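Local coordinates for protein hydrogen peroxide-inducible genes activator (Corynebacterium glutamicum, PDB 6G1D) that senses hydrogen peroxide and, as a LysR-type transcription factor, probably switches on peroxide-inducible genes through its helix-turn-helix and regulatory domains, at residues D173-D181 with C262-F272; I255-T263 with A310-L321. The protein carries 1 engineered substitution. All blocks are in the same frame, centred on the assembly; numbering follows the deposited sequence.

Contact 1: D173-D181 with C262-F272; sequences DFIVVTASD and CTRPGLATANF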
loop_
_atom_site.group_PDB
_atom_site.type_symbol
_atom_site.label_atom_id
_atom_site.label_comp_id
_atom_site.label_asym_id
_atom_site.label_seq_id
_atom_site.Cartn_x
_atom_site.Cartn_y
_atom_site.Cartn_z
ATOM N N ASP B 173 28.149 -18.723 -2.790
ATOM C CA ASP B 173 28.465 -18.803 -1.366
ATOM C C ASP B 173 27.999 -17.557 -0.629
ATOM O O ASP B 173 27.902 -16.491 -1.219
ATOM C CB ASP B 173 29.970 -19.009 -1.156
ATOM C CG ASP B 173 30.427 -20.424 -1.510
ATOM O OD1 ASP B 173 29.692 -21.424 -1.226
ATOM O OD2 ASP B 173 31.542 -20.549 -2.058
ATOM N N PHE B 174 27.687 -17.716 0.652
ATOM C CA PHE B 174 27.584 -16.578 1.557
ATOM C C PHE B 174 28.952 -16.273 2.208
ATOM O O PHE B 174 29.870 -17.072 2.167
ATOM C CB PHE B 174 26.588 -16.843 2.675
ATOM C CG PHE B 174 25.211 -17.193 2.190
ATOM C CD1 PHE B 174 24.566 -16.382 1.284
ATOM C CD2 PHE B 174 24.558 -18.324 2.661
ATOM C CE1 PHE B 174 23.300 -16.699 0.825
ATOM C CE2 PHE B 174 23.302 -18.643 2.226
ATOM C CZ PHE B 174 22.673 -17.830 1.304
ATOM N N ILE B 175 29.030 -15.091 2.783
ATOM C CA ILE B 175 30.132 -14.653 3.599
ATOM C C ILE B 175 29.524 -13.928 4.806
ATOM O O ILE B 175 28.474 -13.312 4.692
ATOM C CB ILE B 175 31.066 -13.711 2.826
ATOM C CG1 ILE B 175 32.365 -13.438 3.614
ATOM C CG2 ILE B 175 30.381 -12.382 2.450
ATOM C CD1 ILE B 175 33.515 -12.952 2.744
ATOM N N VAL B 176 30.182 -14.048 5.948
ATOM C CA VAL B 176 29.773 -13.386 7.192
ATOM C C VAL B 176 30.366 -11.992 7.224
ATOM O O VAL B 176 31.543 -11.811 6.956
ATOM C CB VAL B 176 30.238 -14.181 8.420
ATOM C CG1 VAL B 176 29.772 -13.511 9.709
ATOM C CG2 VAL B 176 29.747 -15.623 8.358
ATOM N N VAL B 177 29.563 -11.007 7.554
ATOM C CA VAL B 177 29.991 -9.627 7.604
ATOM C C VAL B 177 29.741 -9.102 9.014
ATOM O O VAL B 177 28.641 -9.224 9.551
ATOM C CB VAL B 177 29.214 -8.749 6.585
ATOM C CG1 VAL B 177 29.708 -7.302 6.625
ATOM C CG2 VAL B 177 29.375 -9.341 5.194
ATOM N N THR B 178 30.764 -8.494 9.602
ATOM C CA THR B 178 30.725 -8.016 10.990
ATOM C C THR B 178 31.329 -6.633 11.059
ATOM O O THR B 178 31.966 -6.178 10.102
ATOM C CB THR B 178 31.567 -8.921 11.892
ATOM O OG1 THR B 178 32.975 -8.799 11.580
ATOM C CG2 THR B 178 31.145 -10.390 11.723
ATOM N N ALA B 179 31.156 -5.963 12.201
ATOM C CA ALA B 179 31.914 -4.765 12.473
ATOM C C ALA B 179 33.403 -5.124 12.521
ATOM O O ALA B 179 33.800 -6.248 12.856
ATOM C CB ALA B 179 31.488 -4.128 13.791
ATOM N N SER B 180 34.225 -4.164 12.155
ATOM C CA SER B 180 35.696 -4.290 12.235
ATOM C C SER B 180 36.240 -4.842 13.554
ATOM O O SER B 180 37.171 -5.639 13.554
ATOM C CB SER B 180 36.316 -2.918 12.033
ATOM O OG SER B 180 36.154 -2.590 10.684
ATOM N N ASP B 181 35.669 -4.406 14.662
ATOM C CA ASP B 181 36.147 -4.843 15.991
ATOM C C ASP B 181 35.510 -6.162 16.522
ATOM O O ASP B 181 35.791 -6.576 17.611
ATOM C CB ASP B 181 35.979 -3.701 17.004
ATOM C CG ASP B 181 34.525 -3.372 17.313
ATOM O OD1 ASP B 181 33.613 -3.958 16.707
ATOM O OD2 ASP B 181 34.258 -2.461 18.122
ATOM N N CYS B 262 30.509 -4.419 0.987
ATOM C CA CYS B 262 31.388 -4.847 2.089
ATOM C C CYS B 262 32.756 -4.215 2.145
ATOM O O CYS B 262 33.559 -4.644 2.955
ATOM C CB CYS B 262 31.618 -6.350 2.039
ATOM S SG CYS B 262 30.110 -7.262 2.058
ATOM N N THR B 263 33.012 -3.215 1.302
ATOM C CA THR B 263 34.296 -2.509 1.287
ATOM C C THR B 263 34.235 -1.175 2.005
ATOM O O THR B 263 35.277 -0.546 2.194
ATOM C CB THR B 263 34.786 -2.256 -0.147
ATOM O OG1 THR B 263 33.859 -1.410 -0.827
ATOM C CG2 THR B 263 34.919 -3.588 -0.890
ATOM N N ARG B 264 33.038 -0.740 2.437
ATOM C CA ARG B 264 32.955 0.525 3.165
ATOM C C ARG B 264 33.740 0.433 4.483
ATOM O O ARG B 264 33.945 -0.671 4.986
ATOM C CB ARG B 264 31.516 0.934 3.393
ATOM C CG ARG B 264 30.780 0.083 4.381
ATOM C CD ARG B 264 29.282 0.374 4.355
ATOM N NE ARG B 264 28.670 -0.237 3.194
ATOM C CZ ARG B 264 27.474 0.060 2.701
ATOM N NH1 ARG B 264 26.695 0.972 3.290
ATOM N NH2 ARG B 264 27.034 -0.586 1.620
ATOM N N PRO B 265 34.210 1.575 5.007
ATOM C CA PRO B 265 35.007 1.538 6.250
ATOM C C PRO B 265 34.172 1.041 7.437
ATOM O O PRO B 265 32.962 1.338 7.501
ATOM C CB PRO B 265 35.365 3.020 6.488
ATOM C CG PRO B 265 35.130 3.717 5.180
ATOM C CD PRO B 265 34.021 2.962 4.524
ATOM N N GLY B 266 34.788 0.246 8.306
ATOM C CA GLY B 266 34.142 -0.263 9.503
ATOM C C GLY B 266 33.554 -1.655 9.431
ATOM O O GLY B 266 32.918 -2.094 10.416
ATOM N N LEU B 267 33.751 -2.351 8.301
ATOM C CA LEU B 267 33.297 -3.726 8.144
ATOM C C LEU B 267 34.455 -4.684 8.093
ATOM O O LEU B 267 35.516 -4.321 7.641
ATOM C CB LEU B 267 32.482 -3.876 6.872
ATOM C CG LEU B 267 31.161 -3.119 6.829
ATOM C CD1 LEU B 267 30.453 -3.394 5.522
ATOM C CD2 LEU B 267 30.256 -3.544 7.956
ATOM N N ALA B 268 34.242 -5.913 8.552
ATOM C CA ALA B 268 35.154 -7.013 8.297
ATOM C C ALA B 268 34.340 -8.217 7.894
ATOM O O ALA B 268 33.114 -8.189 8.000
ATOM C CB ALA B 268 35.988 -7.318 9.513
ATOM N N THR B 269 35.001 -9.260 7.415
ATOM C CA THR B 269 34.339 -10.466 6.955
ATOM C C THR B 269 34.946 -11.698 7.579
ATOM O O THR B 269 36.066 -11.670 8.059
ATOM C CB THR B 269 34.463 -10.621 5.408
ATOM O OG1 THR B 269 35.841 -10.613 5.029
ATOM C CG2 THR B 269 33.703 -9.509 4.676
ATOM N N ALA B 270 34.215 -12.795 7.490
ATOM C CA ALA B 270 34.645 -14.092 7.965
ATOM C C ALA B 270 33.977 -15.181 7.156
ATOM O O ALA B 270 32.930 -14.955 6.552
ATOM C CB ALA B 270 34.231 -14.258 9.409
ATOM N N ASN B 271 34.546 -16.383 7.196
ATOM C CA ASN B 271 33.935 -17.519 6.515
ATOM C C ASN B 271 33.877 -18.752 7.374
ATOM O O ASN B 271 34.688 -18.937 8.280
ATOM C CB ASN B 271 34.707 -17.858 5.231
ATOM C CG ASN B 271 34.435 -16.868 4.119
ATOM O OD1 ASN B 271 33.320 -16.831 3.588
ATOM N ND2 ASN B 271 35.428 -16.045 3.784
ATOM N N PHE B 272 32.932 -19.618 7.036
ATOM C CA PHE B 272 32.860 -20.941 7.592
ATOM C C PHE B 272 33.957 -21.787 6.979
ATOM O O PHE B 272 34.446 -21.472 5.891
ATOM C CB PHE B 272 31.497 -21.560 7.326
ATOM C CG PHE B 272 30.366 -20.779 7.912
ATOM C CD1 PHE B 272 30.146 -20.800 9.281
ATOM C CD2 PHE B 272 29.521 -20.061 7.103
ATOM C CE1 PHE B 272 29.115 -20.056 9.832
ATOM C CE2 PHE B 272 28.493 -19.314 7.635
ATOM C CZ PHE B 272 28.286 -19.309 9.003
HETATM O O HOH W 1 31.501 -18.553 4.646
HETATM O O HOH W 2 32.774 -16.070 1.154
#

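Contact 2: I255-T263 with A310-L321; sequences ISAIPWECT and AVALAASTGITL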
loop_
_atom_site.group_PDB
_atom_site.type_symbol
_atom_site.label_atom_id
_atom_site.label_comp_id
_atom_site.label_asym_id
_atom_site.label_seq_id
_atom_site.Cartn_x
_atom_site.Cartn_y
_atom_site.Cartn_z
ATOM N N ILE B 255 28.315 -13.642 -1.929
ATOM C CA ILE B 255 29.631 -13.141 -2.306
ATOM C C ILE B 255 29.654 -12.115 -3.447
ATOM O O ILE B 255 30.515 -11.242 -3.462
ATOM C CB ILE B 255 30.650 -14.244 -2.585
ATOM C CG1 ILE B 255 30.216 -15.197 -3.706
ATOM C CG2 ILE B 255 30.991 -14.985 -1.277
ATOM C CD1 ILE B 255 31.408 -15.994 -4.208
ATOM N N SER B 256 28.691 -12.171 -4.358
ATOM C CA SER B 256 28.602 -11.155 -5.428
ATOM C C SER B 256 28.362 -9.772 -4.876
ATOM O O SER B 256 28.703 -8.804 -5.526
ATOM C CB SER B 256 27.526 -11.493 -6.475
ATOM O OG SER B 256 26.225 -11.452 -5.898
ATOM N N ALA B 257 27.780 -9.656 -3.679
ATOM C CA ALA B 257 27.603 -8.355 -3.045
ATOM C C ALA B 257 28.905 -7.683 -2.529
ATOM O O ALA B 257 28.917 -6.468 -2.270
ATOM C CB ALA B 257 26.596 -8.428 -1.908
ATOM N N ILE B 258 29.957 -8.458 -2.341
ATOM C CA ILE B 258 31.168 -7.970 -1.650
ATOM C C ILE B 258 31.675 -6.626 -2.147
ATOM O O ILE B 258 31.811 -5.698 -1.355
ATOM C CB ILE B 258 32.243 -9.069 -1.596
ATOM C CG1 ILE B 258 31.832 -10.135 -0.566
ATOM C CG2 ILE B 258 33.617 -8.518 -1.216
ATOM C CD1 ILE B 258 32.595 -11.428 -0.676
ATOM N N PRO B 259 31.910 -6.475 -3.467
ATOM C CA PRO B 259 32.523 -5.207 -3.876
ATOM C C PRO B 259 31.617 -4.015 -3.707
ATOM O O PRO B 259 32.091 -2.897 -3.698
ATOM C CB PRO B 259 32.830 -5.403 -5.370
ATOM C CG PRO B 259 32.722 -6.854 -5.618
ATOM C CD PRO B 259 31.795 -7.433 -4.581
ATOM N N TRP B 260 30.312 -4.249 -3.629
ATOM C CA TRP B 260 29.321 -3.169 -3.621
ATOM C C TRP B 260 28.862 -2.768 -2.238
ATOM O O TRP B 260 28.400 -1.673 -2.064
ATOM C CB TRP B 260 28.105 -3.600 -4.467
ATOM C CG TRP B 260 28.507 -3.895 -5.864
ATOM C CD1 TRP B 260 28.751 -5.103 -6.390
ATOM C CD2 TRP B 260 28.820 -2.936 -6.876
ATOM N NE1 TRP B 260 29.153 -4.982 -7.718
ATOM C CE2 TRP B 260 29.151 -3.653 -8.040
ATOM C CE3 TRP B 260 28.779 -1.547 -6.925
ATOM C CZ2 TRP B 260 29.545 -3.024 -9.217
ATOM C CZ3 TRP B 260 29.138 -0.912 -8.123
ATOM C CH2 TRP B 260 29.534 -1.658 -9.246
ATOM N N GLU B 261 28.963 -3.696 -1.289
ATOM C CA GLU B 261 28.421 -3.517 0.051
ATOM C C GLU B 261 29.455 -3.619 1.174
ATOM O O GLU B 261 29.265 -2.987 2.208
ATOM C CB GLU B 261 27.326 -4.582 0.312
ATOM C CG GLU B 261 26.191 -4.684 -0.702
ATOM C CD GLU B 261 25.268 -3.455 -0.820
ATOM O OE1 GLU B 261 25.440 -2.497 -0.039
ATOM O OE2 GLU B 261 24.346 -3.452 -1.715
ATOM N N CYS B 262 30.509 -4.419 0.987
ATOM C CA CYS B 262 31.388 -4.847 2.089
ATOM C C CYS B 262 32.756 -4.215 2.145
ATOM O O CYS B 262 33.559 -4.644 2.955
ATOM C CB CYS B 262 31.618 -6.350 2.039
ATOM S SG CYS B 262 30.110 -7.262 2.058
ATOM N N THR B 263 33.012 -3.215 1.302
ATOM C CA THR B 263 34.296 -2.509 1.287
ATOM C C THR B 263 34.235 -1.175 2.005
ATOM O O THR B 263 35.277 -0.546 2.194
ATOM C CB THR B 263 34.786 -2.256 -0.147
ATOM O OG1 THR B 263 33.859 -1.410 -0.827
ATOM C CG2 THR B 263 34.919 -3.588 -0.890
ATOM N N ALA B 310 31.467 -11.382 -11.600
ATOM C CA ALA B 310 31.131 -10.813 -10.285
ATOM C C ALA B 310 31.961 -11.439 -9.164
ATOM O O ALA B 310 32.326 -10.749 -8.213
ATOM C CB ALA B 310 29.636 -11.001 -9.986
ATOM N N VAL B 311 32.217 -12.736 -9.271
ATOM C CA VAL B 311 33.035 -13.453 -8.319
ATOM C C VAL B 311 34.499 -12.981 -8.458
ATOM O O VAL B 311 35.169 -12.790 -7.442
ATOM C CB VAL B 311 32.895 -14.974 -8.471
ATOM C CG1 VAL B 311 33.992 -15.739 -7.722
ATOM C CG2 VAL B 311 31.510 -15.438 -7.998
ATOM N N ALA B 312 34.969 -12.756 -9.699
ATOM C CA ALA B 312 36.307 -12.237 -9.880
ATOM C C ALA B 312 36.413 -10.830 -9.310
ATOM O O ALA B 312 37.418 -10.510 -8.712
ATOM C CB ALA B 312 36.706 -12.257 -11.344
ATOM N N LEU B 313 35.358 -9.994 -9.466
ATOM C CA LEU B 313 35.362 -8.672 -8.867
ATOM C C LEU B 313 35.464 -8.782 -7.327
ATOM O O LEU B 313 36.224 -8.050 -6.700
ATOM C CB LEU B 313 34.155 -7.855 -9.252
ATOM C CG LEU B 313 34.165 -6.358 -8.892
ATOM C CD1 LEU B 313 35.241 -5.626 -9.705
ATOM C CD2 LEU B 313 32.807 -5.711 -9.170
ATOM N N ALA B 314 34.734 -9.722 -6.744
ATOM C CA ALA B 314 34.842 -9.988 -5.311
ATOM C C ALA B 314 36.260 -10.398 -4.887
ATOM O O ALA B 314 36.778 -9.859 -3.908
ATOM C CB ALA B 314 33.843 -11.059 -4.871
ATOM N N ALA B 315 36.882 -11.311 -5.627
ATOM C CA ALA B 315 38.255 -11.712 -5.347
ATOM C C ALA B 315 39.238 -10.560 -5.503
ATOM O O ALA B 315 40.210 -10.505 -4.771
ATOM C CB ALA B 315 38.651 -12.884 -6.241
ATOM N N SER B 316 38.980 -9.628 -6.427
ATOM C CA SER B 316 39.855 -8.478 -6.647
ATOM C C SER B 316 39.918 -7.512 -5.463
ATOM O O SER B 316 40.825 -6.705 -5.383
ATOM C CB SER B 316 39.440 -7.719 -7.918
ATOM O OG SER B 316 38.364 -6.812 -7.655
ATOM N N THR B 317 38.953 -7.566 -4.551
ATOM C CA THR B 317 38.959 -6.661 -3.403
ATOM C C THR B 317 40.001 -7.057 -2.373
ATOM O O THR B 317 40.318 -6.269 -1.511
ATOM C CB THR B 317 37.615 -6.628 -2.659
ATOM O OG1 THR B 317 37.334 -7.925 -2.145
ATOM C CG2 THR B 317 36.502 -6.188 -3.581
ATOM N N GLY B 318 40.476 -8.291 -2.421
ATOM C CA GLY B 318 41.394 -8.816 -1.405
ATOM C C GLY B 318 40.693 -9.550 -0.285
ATOM O O GLY B 318 41.379 -10.182 0.536
ATOM N N ILE B 319 39.353 -9.507 -0.250
ATOM C CA ILE B 319 38.581 -10.126 0.815
ATOM C C ILE B 319 38.589 -11.617 0.508
ATOM O O ILE B 319 38.317 -12.028 -0.611
ATOM C CB ILE B 319 37.163 -9.506 0.850
ATOM C CG1 ILE B 319 37.287 -8.069 1.404
ATOM C CG2 ILE B 319 36.192 -10.355 1.654
ATOM C CD1 ILE B 319 36.093 -7.176 1.169
ATOM N N THR B 320 38.929 -12.433 1.515
ATOM C CA THR B 320 39.115 -13.857 1.307
ATOM C C THR B 320 37.738 -14.463 1.189
ATOM O O THR B 320 36.861 -14.106 1.962
ATOM C CB THR B 320 39.884 -14.489 2.483
ATOM O OG1 THR B 320 41.135 -13.816 2.610
ATOM C CG2 THR B 320 40.157 -15.997 2.272
ATOM N N LEU B 321 37.552 -15.334 0.189
ATOM C CA LEU B 321 36.284 -15.978 -0.077
ATOM C C LEU B 321 36.210 -17.374 0.517
ATOM O O LEU B 321 37.215 -17.986 0.783
ATOM C CB LEU B 321 36.044 -16.039 -1.582
ATOM C CG LEU B 321 36.069 -14.658 -2.280
ATOM C CD1 LEU B 321 35.807 -14.847 -3.766
ATOM C CD2 LEU B 321 35.129 -13.642 -1.638
HETATM O O HOH W 3 30.781 -8.764 -7.617
#

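Contact 1: D173-D181 with C262-F272
With its CG1 branch swung opposite the backbone nitrogen (chi1 -170°) and the chain beyond nearly extended, Ile-175 reaches across to the neighbouring strand: CD1 lies 3.7 Å from Thr-269 CB, while CG1 runs past the amide oxygen of Asn-271. Val-177 adopts the same first torsion (chi1 -178°), which divides its methyls between two partners. CG1 meets Leu-267 CD2 at 4.0 Å, and CG2, beside the backbone nitrogen, is 3.8 Å from Cys-262 SG. The other face of the sheet is made differently, from Val-176 set against the small Ala-270 (CB to CB 4.1 Å) and crossed at about a right angle by Phe-272.

The two strands are antiparallel neighbours in the mixed sheet of a regulatory domain of the periplasmic-binding-protein clan. Val-176 with Ala-270 and Thr-178 with Ala-268 are hydrogen-bonded pairs, flanking the non-hydrogen-bonded pair Val-177 and Thr-269; the bond from Ala-268 N to Thr-178 O is short and almost straight (2.8 Å, 173°). Strand 251-254 pairs with strand 173-179 through backbone bonds of Ile-175 and Val-177.

A type II turn from Arg-264 to Leu-267, with Gly-266 at positive phi, leads into the second strand. Ser-180 N fastens this end by donating to Gly-266 O at 3.0 Å. Toward Phe-272, a water links the segments instead, donating to Asn-271 OD1 (2.6 Å) and to Phe-174 O, while Asn-271 ND2 is engaged by Gln-188.

Contact 2: I255-T263 with A310-L321
Ile-255, Ile-258 and Pro-259 form the apolar ridge against which the last turns of helix 293-316, and the chain that leaves it, are packed. Ile-255 reaches toward Val-311, crossing it obliquely with CD1 3.8 Å from Val-311 CG2. Its backbone takes part too, since Ala-314 CB sits 3.6 Å from Ile-255 O; a methyl here lets the two backbones come close.

Ile-258 uses both of its branches. CG2, placed opposite the backbone nitrogen by a chi1 of -73°, lies 3.7 Å from Ile-319 CD1, the two isoleucines sliding past each other in opposite directions. Its other branch ends in CD1, pressed against Leu-321 CD2 at 3.5 Å, closer than usual for two methyls. Both partners come from the segment beyond the helix, which turns back at Gly-318 to cover Ile-258. This is structural packing within the LysR regulatory domain: Ile-258 and Ile-319 both also touch Ile-175 of sheet strand 164-179.

Pro-259 lays its ring against Leu-313, with Pro-259 CG 3.6 Å from Leu-313 CG. Leu-313 CD2 also reaches the indole of Trp-260, obliquely, so one leucine branch touches both the proline ring and the indole.

The Thr-317 hydroxyl donates to Ala-314 O in the carbonyl plane (2.7 Å). It also accepts from Ile-319 N (3.2 Å), which makes an ST turn; Ile-319 follows with its side chain toward Ile-258. The Thr-317 methyl packs beside Pro-259 and Thr-263. At the far end a water donates to both Ser-256 O and Ala-310 O, the latter at 2.6 Å.

The Thr-317 hydroxyl is thus used within its own segment. With no direct hydrogen bond between the segments, their hold probably rests on shape fit and buried apolar surface, one water joining the two backbones.

Overall arrangement
Contacts 1 and 2 have centres 11 Å apart and share Cys-262 and Thr-263, where helix 258-261 passes toward the strand beginning at Leu-267. Their segments alternate along the chain, so the two contacts interlock in sequence order. Asp-173 O and Ile-255 N, 3.0 Å apart, probably hydrogen-bond, and Thr-269 OG1 packs against Ile-319 CG2 at 3.4 Å. Contact 1 supplies two strands; contact 2 sets helix 258-261 and the chain leaving helix 293-316 against them. Both also reach the second subunit: Arg-264 packs on Trp-260 of the second subunit, and Trp-260 on Gln-242 of that subunit. A bound 1,2-ethanediol, probably from the crystallisation liquor, lies about 3 Å from the side chain of Trp-260.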